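Local atomic coordinates of autotransporter adhesin/invasin TibA (Escherichia coli, PDB entry 4Q1Q), a protein that mediates adhesion to and invasion of human intestinal epithelial cells, promotes bacterial aggregation by intercellular self-association and enhances biofilm formation. Residues 14-18 with 19-23. Sequence-based numbering, arbitrary orientation.
Sequences NQTIG and RGETS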
loop_
_atom_site.group_PDB
_atom_site.type_symbol
_atom_site.label_atom_id
_atom_site.label_comp_id
_atom_site.label_asym_id
_atom_site.label_seq_id
_atom_site.Cartn_x
_atom_site.Cartn_y
_atom_site.Cartn_z
ATOM N N ASN A 14 21.555 -19.036 -13.201
ATOM C CA ASN A 14 22.517 -17.962 -13.451
ATOM C C ASN A 14 22.601 -17.529 -14.918
ATOM O O ASN A 14 23.625 -17.021 -15.371
ATOM C CB ASN A 14 23.889 -18.359 -12.892
ATOM C CG ASN A 14 23.878 -18.455 -11.377
ATOM O OD1 ASN A 14 22.831 -18.684 -10.774
ATOM N ND2 ASN A 14 25.027 -18.251 -10.748
ATOM N N GLN A 15 21.497 -17.724 -15.637
ATOM C CA GLN A 15 21.301 -17.176 -16.971
ATOM C C GLN A 15 21.083 -15.669 -16.878
ATOM O O GLN A 15 20.320 -15.201 -16.033
ATOM C CB GLN A 15 20.083 -17.820 -17.643
ATOM C CG GLN A 15 20.307 -19.212 -18.214
ATOM C CD GLN A 15 20.866 -19.172 -19.625
ATOM O OE1 GLN A 15 21.870 -18.508 -19.882
ATOM N NE2 GLN A 15 20.208 -19.860 -20.552
ATOM N N THR A 16 21.775 -14.925 -17.732
ATOM C CA THR A 16 21.531 -13.504 -17.929
ATOM C C THR A 16 20.924 -13.377 -19.321
ATOM O O THR A 16 21.341 -14.071 -20.252
ATOM C CB THR A 16 22.811 -12.646 -17.845
ATOM O OG1 THR A 16 23.380 -12.701 -16.532
ATOM C CG2 THR A 16 22.524 -11.188 -18.129
ATOM N N ILE A 17 19.916 -12.519 -19.456
ATOM C CA ILE A 17 19.125 -12.430 -20.685
ATOM C C ILE A 17 18.789 -10.980 -21.024
ATOM O O ILE A 17 18.738 -10.125 -20.136
ATOM C CB ILE A 17 17.852 -13.304 -20.584
ATOM C CG1 ILE A 17 18.220 -14.774 -20.819
ATOM C CG2 ILE A 17 16.753 -12.852 -21.541
ATOM C CD1 ILE A 17 17.065 -15.705 -21.125
ATOM N N GLY A 18 18.585 -10.720 -22.313
ATOM C CA GLY A 18 18.225 -9.401 -22.821
ATOM C C GLY A 18 19.183 -8.861 -23.868
ATOM O O GLY A 18 19.766 -9.631 -24.631
ATOM N N ARG A 19 19.315 -7.534 -23.886
ATOM C CA ARG A 19 20.123 -6.739 -24.819
ATOM C C ARG A 19 20.939 -7.533 -25.846
ATOM O O ARG A 19 20.370 -8.042 -26.813
ATOM C CB ARG A 19 20.999 -5.755 -24.022
ATOM C CG ARG A 19 21.564 -6.232 -22.688
ATOM C CD ARG A 19 22.476 -5.186 -22.057
ATOM N NE ARG A 19 21.755 -4.049 -21.480
ATOM C CZ ARG A 19 22.226 -2.810 -21.347
ATOM N NH1 ARG A 19 23.448 -2.495 -21.760
ATOM N NH2 ARG A 19 21.471 -1.863 -20.799
ATOM N N GLY A 20 22.253 -7.629 -25.657
ATOM C CA GLY A 20 23.127 -8.405 -26.531
ATOM C C GLY A 20 23.544 -9.667 -25.803
ATOM O O GLY A 20 24.723 -10.023 -25.764
ATOM N N GLU A 21 22.559 -10.325 -25.203
ATOM C CA GLU A 21 22.786 -11.580 -24.508
ATOM C C GLU A 21 22.573 -12.731 -25.482
ATOM O O GLU A 21 22.177 -12.530 -26.632
ATOM C CB GLU A 21 21.854 -11.714 -23.299
ATOM C CG GLU A 21 22.539 -11.583 -21.948
ATOM C CD GLU A 21 23.196 -10.235 -21.737
ATOM O OE1 GLU A 21 22.883 -9.296 -22.501
ATOM O OE2 GLU A 21 24.022 -10.135 -20.805
ATOM N N THR A 22 22.857 -13.927 -24.981
ATOM C CA THR A 22 22.633 -15.173 -25.712
ATOM C C THR A 22 21.193 -15.385 -26.190
ATOM O O THR A 22 20.950 -15.937 -27.264
ATOM C CB THR A 22 23.016 -16.394 -24.849
ATOM O OG1 THR A 22 22.547 -17.577 -25.502
ATOM C CG2 THR A 22 22.387 -16.352 -23.458
ATOM N N SER A 23 20.232 -14.991 -25.363
ATOM C CA SER A 23 18.817 -15.149 -25.695
ATOM C C SER A 23 18.066 -13.934 -25.173
ATOM O O SER A 23 18.493 -13.306 -24.203
ATOM C CB SER A 23 18.219 -16.424 -25.092
ATOM O OG SER A 23 18.865 -17.568 -25.623
#
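G18 and E21 close the beta-turn by which the chain leaves strand 16-17, in the first coil at the N-terminal end of the right-handed parallel beta-helix of this passenger fragment. Two backbone bonds define it. The amide N of E21 donates to O of G18 at 2.9 Å, although the donor stands 38° out of the carbonyl plane; the CA atoms of G18 and E21 are 5.3 Å apart, as a beta-turn over G18-R19-G20-E21 requires. A second, wider bond, from N of G18 to O of S23 at 3.2 Å, closes the loop beyond the beta-turn, nearly straight at 167° and in the carbonyl plane, so G18 is gripped at both its N and its O. The backbone of G18 takes a conformation in which a CB would be jammed against O of I17.

Side chains pack around this frame. The CB of E21 is directed toward residues 14-18, its CG lies 3.2 Å from O of T16, and a bend at chi2 (62°) brings its carboxylate beside the T16 methyl, with OE2 3.2 Å from CG2. I17 meets S23 through its branches: CG2, anti to the backbone N, lies 3.2 Å from the S23 carbonyl O.

Further out, backbone bonds from I17 to T38 and N40, and from R19 to S41, tie the turn to the next coil. The R19 side chain leads away from residues 14-18 to a bound D-glycero-alpha-D-manno-heptopyranose, whose pocket R19 shares with S41 and G42. I17 also rests on M26 of strand 25-28, while its CD1 approaches CB of S23 at 4.2 Å.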